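Long-range contacts in xyloglucan-specific endo-beta-1,4-glucanase (Uncultured bacterium, PDB 4W88), which probably hydrolyses internal beta-1,4-glucosidic bonds of xyloglucan, as a family 5 glycoside hydrolase with a TIM-barrel fold that recognises the xylose-substituted glucan backbone: residues S202-I212 / Q252-L260; F276-I287 / N328-V336. The protein carries 1 engineered substitution. All blocks are in the same frame, centred on the assembly; numbering follows the deposited sequence.

Contact 1: S202-I212 / Q252-L260; sequences SDEPTLKDLEI and QYNNIKKYL
Helix 204-208 and the helical segment 252-260 run nearly parallel, their axes 17° apart and 10.0 Å at closest approach, with L207 opposite Y259 and E204 opposite N255. They are neighbouring outer helices of a (beta/alpha)8 barrel, following strands 193-196 and 218-223. L207 packs as a knob into a hole formed by N255, I256, Y259 and L260: its CD2 meets L260 CD1 at 3.8 Å, while its CD1 lies against the backbone of N255. L260 CD2 also reaches I212 CD1, 4.0 Å away, which extends the apolar seam past the end of the short helix. Both I256 and L260 touch strands 218-223 and 267-272, so the buried side of the seam faces the barrel wall.

At the start of helix 204-208, water bridges the two segments. One molecule donates to S202 O and accepts from N255 ND2; another donates to D203 OD1 and accepts from Q252 NE2. The side-chain amide oxygen of Q252, OE1, is hydrogen-bonded to T226 OG1, so both ends of this amide have partners.

Toward solvent, the Y259 ring meets K208 with one face and E204 with its hydroxyl edge. The backbone N of K208 lies 3.9 Å above the ring plane, displaced toward the rim. E204 carries its carboxylate to the ring edge because CG is anti to the backbone N (chi1 178°) and the chain beyond is extended. K258 NZ adds a long salt bridge to E204 OE2, at 3.8 Å. That same oxygen accepts a hydrogen bond from Y259 OH through its anti lone pair, at 2.6 Å, with carboxylate and ring planes 75° apart.

Contact 2: F276-I287 / N328-V336; sequences FKENTEDIVRWI and NDDIVDAYV
Apolar helix-helix packing, with an amide-hydroxyl hydrogen bond at its N-terminal end, joins the helix after barrel strand 267-272 to the C-terminal helix that follows strand 300-305 in this TIM-barrel enzyme. Helices 280-287 and 329-336 run parallel, 6° between their axes and 9.1 Å apart at closest approach, with V284 opposite I331.

I287 supplies the central aliphatic contact. Its CD1 lies 3.5 Å from the centroid of the Y335 ring and 11° off the ring normal, a CH-pi contact over the face. The same methyl also touches A334 CB at 3.9 Å and I331 CG2 at 4.0 Å, so one methyl meets three residues of the opposing helix. Y335 OH reaches the in-plane edge of the W286 indole at CZ3, 3.6 Å away. Nearer the helix starts, I331 CD1 meets I283 CD1 and F276 CD1, each at 3.9 Å.

N328 combines two tasks. With CG anti to its backbone N, the amide spans the gap between the helices. ND2 donates to T280 OG1 at 3.0 Å, with an N-H...O angle of 164° and the hydroxyl oxygen within the amide plane. N328 OD1 caps its own helix by accepting from I331 N, which approaches from above the carbonyl plane. Thus the cap and the interhelical bond both restrain the amide, and Y309 OH is a further partner of ND2.

Beyond this interface, I283 and W286 pack against helix 228-231, while V332 and V336 touch R53 of helix 44-53, placing helix 329-336 between helices 280-295 and 44-53.

Contacts 1 and 2 both pair outer helices of one barrel, yet they share no helix: their centres are 28 Å apart and their nearest atoms about 9 Å. Each is partly buried, contact 2 the more so, with six of eleven touching residues buried against four of twelve. Contact 1 rests L210 and L260 on barrel strands and edges its seam with waters, a phenol-carboxylate bond and a long salt bridge. Contact 2 relies more on aliphatic and aromatic packing, its single cross-segment hydrogen bond being an amide to a hydroxyl. T226 connects their surroundings, its hydroxyl bonding Q252 and its carbonyl accepting from W286 NE1.

Contact 1: S202-I212 / Q252-L260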
loop_
_atom_site.group_PDB
_atom_site.type_symbol
_atom_site.label_atom_id
_atom_site.label_comp_id
_atom_site.label_asym_id
_atom_site.label_seq_id
_atom_site.Cartn_x
_atom_site.Cartn_y
_atom_site.Cartn_z
ATOM N N SER A 202 11.762 -4.338 -4.720
ATOM C CA SER A 202 11.750 -4.719 -6.146
ATOM C C SER A 202 13.129 -4.984 -6.773
ATOM O O SER A 202 13.258 -4.967 -8.008
ATOM C CB SER A 202 11.009 -3.660 -6.977
ATOM O OG SER A 202 11.697 -2.480 -6.947
ATOM N N ASP A 203 14.142 -5.212 -5.949
ATOM C CA ASP A 203 15.478 -5.605 -6.443
ATOM C C ASP A 203 15.353 -6.989 -7.093
ATOM O O ASP A 203 14.492 -7.839 -6.706
ATOM C CB ASP A 203 16.524 -5.648 -5.320
ATOM C CG ASP A 203 16.695 -4.326 -4.575
ATOM O OD1 ASP A 203 16.266 -3.256 -5.014
ATOM O OD2 ASP A 203 17.342 -4.367 -3.482
ATOM N N GLU A 204 16.275 -7.241 -8.025
ATOM C CA GLU A 204 16.244 -8.455 -8.820
ATOM C C GLU A 204 16.195 -9.744 -7.963
ATOM O O GLU A 204 15.312 -10.600 -8.219
ATOM C CB GLU A 204 17.377 -8.516 -9.897
ATOM C CG GLU A 204 17.303 -9.830 -10.657
ATOM C CD GLU A 204 18.020 -9.772 -11.978
ATOM O OE1 GLU A 204 18.908 -8.925 -12.131
ATOM O OE2 GLU A 204 17.642 -10.553 -12.832
ATOM N N PRO A 205 17.106 -9.882 -6.949
ATOM C CA PRO A 205 17.062 -11.100 -6.159
ATOM C C PRO A 205 15.694 -11.302 -5.446
ATOM O O PRO A 205 15.216 -12.447 -5.267
ATOM C CB PRO A 205 18.205 -10.894 -5.137
ATOM C CG PRO A 205 19.085 -9.867 -5.738
ATOM C CD PRO A 205 18.167 -8.972 -6.475
ATOM N N THR A 206 15.065 -10.191 -5.023
ATOM C CA THR A 206 13.800 -10.277 -4.305
ATOM C C THR A 206 12.691 -10.746 -5.242
ATOM O O THR A 206 11.859 -11.562 -4.859
ATOM C CB THR A 206 13.438 -8.905 -3.761
ATOM O OG1 THR A 206 14.609 -8.270 -3.211
ATOM C CG2 THR A 206 12.297 -8.968 -2.772
ATOM N N LEU A 207 12.692 -10.245 -6.477
ATOM C CA LEU A 207 11.659 -10.650 -7.428
ATOM C C LEU A 207 11.892 -12.081 -7.900
ATOM O O LEU A 207 10.929 -12.814 -8.071
ATOM C CB LEU A 207 11.636 -9.696 -8.612
ATOM C CG LEU A 207 11.165 -8.259 -8.389
ATOM C CD1 LEU A 207 11.404 -7.433 -9.662
ATOM C CD2 LEU A 207 9.705 -8.233 -8.000
ATOM N N LYS A 208 13.166 -12.443 -8.161
ATOM C CA LYS A 208 13.538 -13.807 -8.562
ATOM C C LYS A 208 13.009 -14.835 -7.553
ATOM O O LYS A 208 12.610 -15.910 -7.933
ATOM C CB LYS A 208 15.058 -13.922 -8.739
ATOM C CG LYS A 208 15.569 -15.250 -9.207
ATOM C CD LYS A 208 17.099 -15.204 -9.372
ATOM C CE LYS A 208 17.551 -14.268 -10.499
ATOM N NZ LYS A 208 19.013 -14.343 -10.819
ATOM N N ASP A 209 12.936 -14.504 -6.278
ATOM C CA ASP A 209 12.496 -15.500 -5.292
ATOM C C ASP A 209 11.009 -15.501 -5.025
ATOM O O ASP A 209 10.560 -16.274 -4.206
ATOM C CB ASP A 209 13.214 -15.292 -3.945
ATOM C CG ASP A 209 14.636 -15.827 -3.957
ATOM O OD1 ASP A 209 15.017 -16.532 -4.919
ATOM O OD2 ASP A 209 15.397 -15.541 -3.024
ATOM N N LEU A 210 10.255 -14.590 -5.599
ATOM C CA LEU A 210 8.827 -14.475 -5.289
ATOM C C LEU A 210 8.049 -15.573 -5.982
ATOM O O LEU A 210 8.063 -15.691 -7.192
ATOM C CB LEU A 210 8.258 -13.143 -5.761
ATOM C CG LEU A 210 6.776 -12.882 -5.452
ATOM C CD1 LEU A 210 6.541 -12.629 -3.963
ATOM C CD2 LEU A 210 6.305 -11.701 -6.250
ATOM N N GLU A 211 7.343 -16.375 -5.205
ATOM C CA GLU A 211 6.454 -17.409 -5.756
ATOM C C GLU A 211 5.182 -16.787 -6.244
ATOM O O GLU A 211 4.578 -15.947 -5.546
ATOM C CB GLU A 211 6.102 -18.392 -4.660
ATOM C CG GLU A 211 5.391 -19.611 -5.120
ATOM C CD GLU A 211 5.154 -20.576 -3.988
ATOM O OE1 GLU A 211 5.950 -20.607 -2.999
ATOM O OE2 GLU A 211 4.131 -21.277 -4.090
ATOM N N ILE A 212 4.766 -17.156 -7.447
ATOM C CA ILE A 212 3.541 -16.593 -7.980
ATOM C C ILE A 212 2.419 -17.606 -7.757
ATOM O O ILE A 212 2.429 -18.697 -8.317
ATOM C CB ILE A 212 3.673 -16.328 -9.487
ATOM C CG1 ILE A 212 4.910 -15.463 -9.786
ATOM C CG2 ILE A 212 2.380 -15.765 -10.061
ATOM C CD1 ILE A 212 4.918 -14.136 -9.087
ATOM N N GLN A 252 15.102 -0.172 -12.488
ATOM C CA GLN A 252 14.280 -0.897 -11.530
ATOM C C GLN A 252 13.002 -1.399 -12.222
ATOM O O GLN A 252 12.615 -2.565 -12.072
ATOM C CB GLN A 252 13.938 0.018 -10.385
ATOM C CG GLN A 252 13.025 -0.587 -9.357
ATOM C CD GLN A 252 12.741 0.370 -8.217
ATOM O OE1 GLN A 252 12.067 1.393 -8.375
ATOM N NE2 GLN A 252 13.217 0.018 -7.053
ATOM N N TYR A 253 12.344 -0.518 -12.990
ATOM C CA TYR A 253 11.161 -0.928 -13.728
ATOM C C TYR A 253 11.430 -2.054 -14.723
ATOM O O TYR A 253 10.572 -2.914 -14.936
ATOM C CB TYR A 253 10.580 0.262 -14.457
ATOM C CG TYR A 253 9.246 0.026 -15.119
ATOM C CD1 TYR A 253 8.086 -0.004 -14.367
ATOM C CD2 TYR A 253 9.132 -0.185 -16.497
ATOM C CE1 TYR A 253 6.857 -0.237 -14.964
ATOM C CE2 TYR A 253 7.906 -0.407 -17.109
ATOM C CZ TYR A 253 6.752 -0.406 -16.333
ATOM O OH TYR A 253 5.488 -0.594 -16.886
ATOM N N ASN A 254 12.605 -2.089 -15.338
ATOM C CA ASN A 254 12.887 -3.207 -16.251
ATOM C C ASN A 254 12.943 -4.544 -15.529
ATOM O O ASN A 254 12.610 -5.580 -16.098
ATOM C CB ASN A 254 14.114 -2.890 -17.072
ATOM C CG ASN A 254 13.806 -1.823 -18.119
ATOM O OD1 ASN A 254 12.631 -1.536 -18.448
ATOM N ND2 ASN A 254 14.825 -1.208 -18.615
ATOM N N ASN A 255 13.315 -4.539 -14.260
ATOM C CA ASN A 255 13.219 -5.761 -13.494
ATOM C C ASN A 255 11.775 -6.160 -13.186
ATOM O O ASN A 255 11.407 -7.341 -13.257
ATOM C CB ASN A 255 14.036 -5.652 -12.233
ATOM C CG ASN A 255 15.504 -5.862 -12.506
ATOM O OD1 ASN A 255 15.919 -6.524 -13.487
ATOM N ND2 ASN A 255 16.305 -5.301 -11.672
ATOM N N ILE A 256 10.948 -5.179 -12.845
ATOM C CA ILE A 256 9.531 -5.413 -12.640
ATOM C C ILE A 256 8.907 -6.000 -13.932
ATOM O O ILE A 256 8.144 -6.969 -13.870
ATOM C CB ILE A 256 8.833 -4.130 -12.170
ATOM C CG1 ILE A 256 9.373 -3.731 -10.768
ATOM C CG2 ILE A 256 7.334 -4.350 -12.065
ATOM C CD1 ILE A 256 9.081 -2.306 -10.314
ATOM N N LYS A 257 9.270 -5.436 -15.083
ATOM C CA LYS A 257 8.858 -5.963 -16.376
ATOM C C LYS A 257 9.328 -7.443 -16.602
ATOM O O LYS A 257 8.540 -8.319 -16.980
ATOM C CB LYS A 257 9.392 -5.040 -17.501
ATOM C CG LYS A 257 8.309 -4.135 -18.095
ATOM C CD LYS A 257 8.741 -3.438 -19.398
ATOM C CE LYS A 257 8.475 -4.271 -20.606
ATOM N NZ LYS A 257 7.036 -4.326 -20.946
ATOM N N LYS A 258 10.617 -7.699 -16.392
ATOM C CA LYS A 258 11.191 -9.018 -16.639
ATOM C C LYS A 258 10.466 -10.071 -15.814
ATOM O O LYS A 258 10.121 -11.159 -16.293
ATOM C CB LYS A 258 12.657 -8.989 -16.210
ATOM C CG LYS A 258 13.577 -10.101 -16.669
ATOM C CD LYS A 258 14.989 -9.526 -16.549
ATOM C CE LYS A 258 16.036 -10.343 -17.255
ATOM N NZ LYS A 258 16.478 -11.427 -16.345
ATOM N N TYR A 259 10.260 -9.799 -14.551
ATOM C CA TYR A 259 9.786 -10.871 -13.660
ATOM C C TYR A 259 8.281 -10.936 -13.465
ATOM O O TYR A 259 7.780 -11.962 -13.039
ATOM C CB TYR A 259 10.471 -10.726 -12.312
ATOM C CG TYR A 259 11.926 -11.129 -12.321
ATOM C CD1 TYR A 259 12.281 -12.457 -12.117
ATOM C CD2 TYR A 259 12.938 -10.211 -12.553
ATOM C CE1 TYR A 259 13.600 -12.847 -12.139
ATOM C CE2 TYR A 259 14.274 -10.618 -12.596
ATOM C CZ TYR A 259 14.571 -11.935 -12.377
ATOM O OH TYR A 259 15.832 -12.411 -12.385
ATOM N N LEU A 260 7.572 -9.845 -13.785
ATOM C CA LEU A 260 6.141 -9.748 -13.499
ATOM C C LEU A 260 5.343 -9.339 -14.738
ATOM O O LEU A 260 4.558 -10.123 -15.261
ATOM C CB LEU A 260 5.886 -8.803 -12.264
ATOM C CG LEU A 260 6.458 -9.295 -10.938
ATOM C CD1 LEU A 260 6.388 -8.230 -9.823
ATOM C CD2 LEU A 260 5.761 -10.527 -10.472
HETATM O O HOH W 1 14.906 -3.855 -9.600
HETATM O O HOH W 2 15.042 -2.080 -7.165
#

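Contact 2: F276-I287 / N328-V336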
loop_
_atom_site.group_PDB
_atom_site.type_symbol
_atom_site.label_atom_id
_atom_site.label_comp_id
_atom_site.label_asym_id
_atom_site.label_seq_id
_atom_site.Cartn_x
_atom_site.Cartn_y
_atom_site.Cartn_z
ATOM N N PHE A 276 8.095 16.892 -0.093
ATOM C CA PHE A 276 8.136 18.283 -0.504
ATOM C C PHE A 276 9.370 18.982 0.033
ATOM O O PHE A 276 9.553 19.058 1.249
ATOM C CB PHE A 276 6.886 19.112 -0.126
ATOM C CG PHE A 276 6.923 20.505 -0.679
ATOM C CD1 PHE A 276 6.858 20.685 -2.083
ATOM C CD2 PHE A 276 6.985 21.621 0.141
ATOM C CE1 PHE A 276 6.926 21.950 -2.649
ATOM C CE2 PHE A 276 7.005 22.908 -0.432
ATOM C CZ PHE A 276 6.974 23.056 -1.820
ATOM N N LYS A 277 10.203 19.475 -0.880
ATOM C CA LYS A 277 11.505 20.110 -0.520
ATOM C C LYS A 277 11.626 21.494 -1.175
ATOM O O LYS A 277 12.664 21.839 -1.738
ATOM C CB LYS A 277 12.662 19.230 -1.020
ATOM C CG LYS A 277 12.767 17.805 -0.496
ATOM C CD LYS A 277 13.775 16.988 -1.275
ATOM C CE LYS A 277 13.813 15.571 -0.702
ATOM N NZ LYS A 277 15.027 14.871 -1.233
ATOM N N GLU A 278 10.499 22.248 -1.131
ATOM C CA GLU A 278 10.380 23.600 -1.726
ATOM C C GLU A 278 10.808 23.527 -3.181
ATOM O O GLU A 278 11.552 24.388 -3.682
ATOM C CB GLU A 278 11.137 24.669 -0.959
ATOM C CG GLU A 278 10.849 24.580 0.497
ATOM C CD GLU A 278 10.354 25.742 1.119
ATOM O OE1 GLU A 278 9.112 25.769 1.197
ATOM O OE2 GLU A 278 11.225 26.557 1.536
ATOM N N ASN A 279 10.305 22.503 -3.854
ATOM C CA ASN A 279 10.805 22.097 -5.140
ATOM C C ASN A 279 9.668 21.620 -6.039
ATOM O O ASN A 279 9.771 20.567 -6.703
ATOM C CB ASN A 279 11.859 20.993 -5.005
ATOM C CG ASN A 279 11.305 19.698 -4.414
ATOM O OD1 ASN A 279 10.340 19.704 -3.650
ATOM N ND2 ASN A 279 11.916 18.585 -4.805
ATOM N N THR A 280 8.598 22.405 -6.062
ATOM C CA THR A 280 7.409 22.050 -6.810
ATOM C C THR A 280 7.684 21.630 -8.239
ATOM O O THR A 280 7.223 20.583 -8.715
ATOM C CB THR A 280 6.463 23.228 -6.875
ATOM O OG1 THR A 280 6.003 23.512 -5.561
ATOM C CG2 THR A 280 5.243 22.869 -7.744
ATOM N N GLU A 281 8.416 22.479 -8.955
ATOM C CA GLU A 281 8.687 22.187 -10.396
ATOM C C GLU A 281 9.484 20.883 -10.596
ATOM O O GLU A 281 9.320 20.154 -11.584
ATOM C CB GLU A 281 9.454 23.348 -11.042
ATOM C CG GLU A 281 8.640 24.620 -11.056
ATOM C CD GLU A 281 9.111 25.574 -9.959
ATOM O OE1 GLU A 281 9.586 26.743 -10.375
ATOM O OE2 GLU A 281 8.976 25.170 -8.706
ATOM N N ASP A 282 10.405 20.592 -9.664
ATOM C CA ASP A 282 11.146 19.347 -9.746
ATOM C C ASP A 282 10.279 18.114 -9.496
ATOM O O ASP A 282 10.395 17.106 -10.201
ATOM C CB ASP A 282 12.315 19.357 -8.733
ATOM C CG ASP A 282 13.247 20.491 -8.982
ATOM O OD1 ASP A 282 14.043 20.368 -9.930
ATOM O OD2 ASP A 282 13.175 21.513 -8.284
ATOM N N ILE A 283 9.425 18.217 -8.502
ATOM C CA ILE A 283 8.503 17.114 -8.268
ATOM C C ILE A 283 7.563 16.890 -9.468
ATOM O O ILE A 283 7.336 15.737 -9.845
ATOM C CB ILE A 283 7.743 17.258 -6.932
ATOM C CG1 ILE A 283 8.725 17.164 -5.758
ATOM C CG2 ILE A 283 6.611 16.247 -6.854
ATOM C CD1 ILE A 283 8.130 17.461 -4.397
ATOM N N VAL A 284 6.995 17.973 -10.035
ATOM C CA VAL A 284 6.234 17.814 -11.260
ATOM C C VAL A 284 6.990 17.062 -12.351
ATOM O O VAL A 284 6.414 16.176 -13.018
ATOM C CB VAL A 284 5.701 19.183 -11.737
ATOM C CG1 VAL A 284 5.038 19.080 -13.126
ATOM C CG2 VAL A 284 4.722 19.751 -10.664
ATOM N N ARG A 285 8.254 17.431 -12.605
ATOM C CA ARG A 285 9.053 16.712 -13.583
ATOM C C ARG A 285 9.295 15.239 -13.217
ATOM O O ARG A 285 9.216 14.339 -14.078
ATOM C CB ARG A 285 10.397 17.427 -13.793
ATOM C CG ARG A 285 10.263 18.759 -14.530
ATOM C CD ARG A 285 11.617 19.263 -15.039
ATOM N NE ARG A 285 12.351 19.850 -13.912
ATOM C CZ ARG A 285 12.217 21.094 -13.467
ATOM N NH1 ARG A 285 11.402 21.937 -14.034
ATOM N NH2 ARG A 285 12.914 21.496 -12.423
ATOM N N TRP A 286 9.543 14.979 -11.946
ATOM C CA TRP A 286 9.760 13.611 -11.496
ATOM C C TRP A 286 8.502 12.766 -11.737
ATOM O O TRP A 286 8.596 11.633 -12.207
ATOM C CB TRP A 286 10.127 13.602 -10.011
ATOM C CG TRP A 286 10.190 12.225 -9.436
ATOM C CD1 TRP A 286 11.194 11.297 -9.562
ATOM C CD2 TRP A 286 9.163 11.606 -8.675
ATOM N NE1 TRP A 286 10.846 10.133 -8.931
ATOM C CE2 TRP A 286 9.597 10.308 -8.362
ATOM C CE3 TRP A 286 7.914 12.032 -8.234
ATOM C CZ2 TRP A 286 8.788 9.408 -7.645
ATOM C CZ3 TRP A 286 7.124 11.159 -7.538
ATOM C CH2 TRP A 286 7.561 9.870 -7.232
ATOM N N ILE A 287 7.323 13.328 -11.449
ATOM C CA ILE A 287 6.049 12.570 -11.651
ATOM C C ILE A 287 5.879 12.209 -13.114
ATOM O O ILE A 287 5.533 11.090 -13.450
ATOM C CB ILE A 287 4.806 13.365 -11.144
ATOM C CG1 ILE A 287 4.878 13.615 -9.595
ATOM C CG2 ILE A 287 3.514 12.824 -11.666
ATOM C CD1 ILE A 287 3.905 14.611 -8.995
ATOM N N ASN A 328 -0.635 21.702 -2.443
ATOM C CA ASN A 328 0.171 22.054 -3.610
ATOM C C ASN A 328 -0.542 21.629 -4.878
ATOM O O ASN A 328 -0.481 20.473 -5.246
ATOM C CB ASN A 328 1.579 21.457 -3.482
ATOM C CG ASN A 328 2.509 21.983 -4.524
ATOM O OD1 ASN A 328 2.161 22.119 -5.700
ATOM N ND2 ASN A 328 3.703 22.334 -4.096
ATOM N N ASP A 329 -1.297 22.535 -5.493
ATOM C CA ASP A 329 -2.169 22.102 -6.578
ATOM C C ASP A 329 -1.372 21.730 -7.830
ATOM O O ASP A 329 -1.830 20.924 -8.640
ATOM C CB ASP A 329 -3.175 23.194 -6.955
ATOM C CG ASP A 329 -4.371 23.222 -6.054
ATOM O OD1 ASP A 329 -4.950 22.175 -5.754
ATOM O OD2 ASP A 329 -4.678 24.323 -5.629
ATOM N N ASP A 330 -0.161 22.273 -7.992
ATOM C CA ASP A 330 0.665 21.888 -9.162
ATOM C C ASP A 330 1.147 20.423 -9.101
ATOM O O ASP A 330 1.126 19.684 -10.098
ATOM C CB ASP A 330 1.870 22.809 -9.282
ATOM C CG ASP A 330 1.525 24.202 -9.782
ATOM O OD1 ASP A 330 0.399 24.476 -10.196
ATOM O OD2 ASP A 330 2.425 25.015 -9.829
ATOM N N ILE A 331 1.628 20.006 -7.921
ATOM C CA ILE A 331 1.964 18.599 -7.703
ATOM C C ILE A 331 0.770 17.678 -7.923
ATOM O O ILE A 331 0.837 16.660 -8.658
ATOM C CB ILE A 331 2.579 18.376 -6.299
ATOM C CG1 ILE A 331 3.949 19.085 -6.226
ATOM C CG2 ILE A 331 2.735 16.895 -5.969
ATOM C CD1 ILE A 331 4.644 19.066 -4.893
ATOM N N VAL A 332 -0.348 18.065 -7.346
ATOM C CA VAL A 332 -1.558 17.246 -7.445
ATOM C C VAL A 332 -2.047 17.102 -8.877
ATOM O O VAL A 332 -2.386 15.979 -9.306
ATOM C CB VAL A 332 -2.611 17.698 -6.448
ATOM C CG1 VAL A 332 -3.936 16.959 -6.638
ATOM C CG2 VAL A 332 -2.098 17.462 -5.052
ATOM N N ASP A 333 -2.020 18.232 -9.627
ATOM C CA ASP A 333 -2.445 18.226 -11.015
ATOM C C ASP A 333 -1.566 17.196 -11.803
ATOM O O ASP A 333 -2.052 16.442 -12.656
ATOM C CB ASP A 333 -2.200 19.591 -11.639
ATOM C CG ASP A 333 -3.254 20.652 -11.313
ATOM O OD1 ASP A 333 -4.269 20.360 -10.689
ATOM O OD2 ASP A 333 -3.015 21.853 -11.631
ATOM N N ALA A 334 -0.243 17.202 -11.543
ATOM C CA ALA A 334 0.634 16.294 -12.293
ATOM C C ALA A 334 0.265 14.808 -12.067
ATOM O O ALA A 334 0.315 13.939 -12.955
ATOM C CB ALA A 334 2.066 16.542 -11.880
ATOM N N TYR A 335 -0.195 14.520 -10.855
ATOM C CA TYR A 335 -0.626 13.153 -10.537
ATOM C C TYR A 335 -1.948 12.826 -11.211
ATOM O O TYR A 335 -2.050 11.868 -11.952
ATOM C CB TYR A 335 -0.815 12.979 -9.023
ATOM C CG TYR A 335 0.483 12.740 -8.214
ATOM C CD1 TYR A 335 1.406 11.764 -8.601
ATOM C CD2 TYR A 335 0.731 13.455 -7.015
ATOM C CE1 TYR A 335 2.560 11.549 -7.875
ATOM C CE2 TYR A 335 1.895 13.224 -6.268
ATOM C CZ TYR A 335 2.779 12.241 -6.677
ATOM O OH TYR A 335 3.947 11.985 -5.976
ATOM N N VAL A 336 -2.961 13.628 -10.924
ATOM C CA VAL A 336 -4.265 13.247 -11.413
ATOM C C VAL A 336 -4.419 13.322 -12.955
ATOM O O VAL A 336 -5.312 12.656 -13.537
ATOM C CB VAL A 336 -5.404 13.972 -10.676
ATOM C CG1 VAL A 336 -5.367 13.690 -9.173
ATOM C CG2 VAL A 336 -5.360 15.465 -10.858
#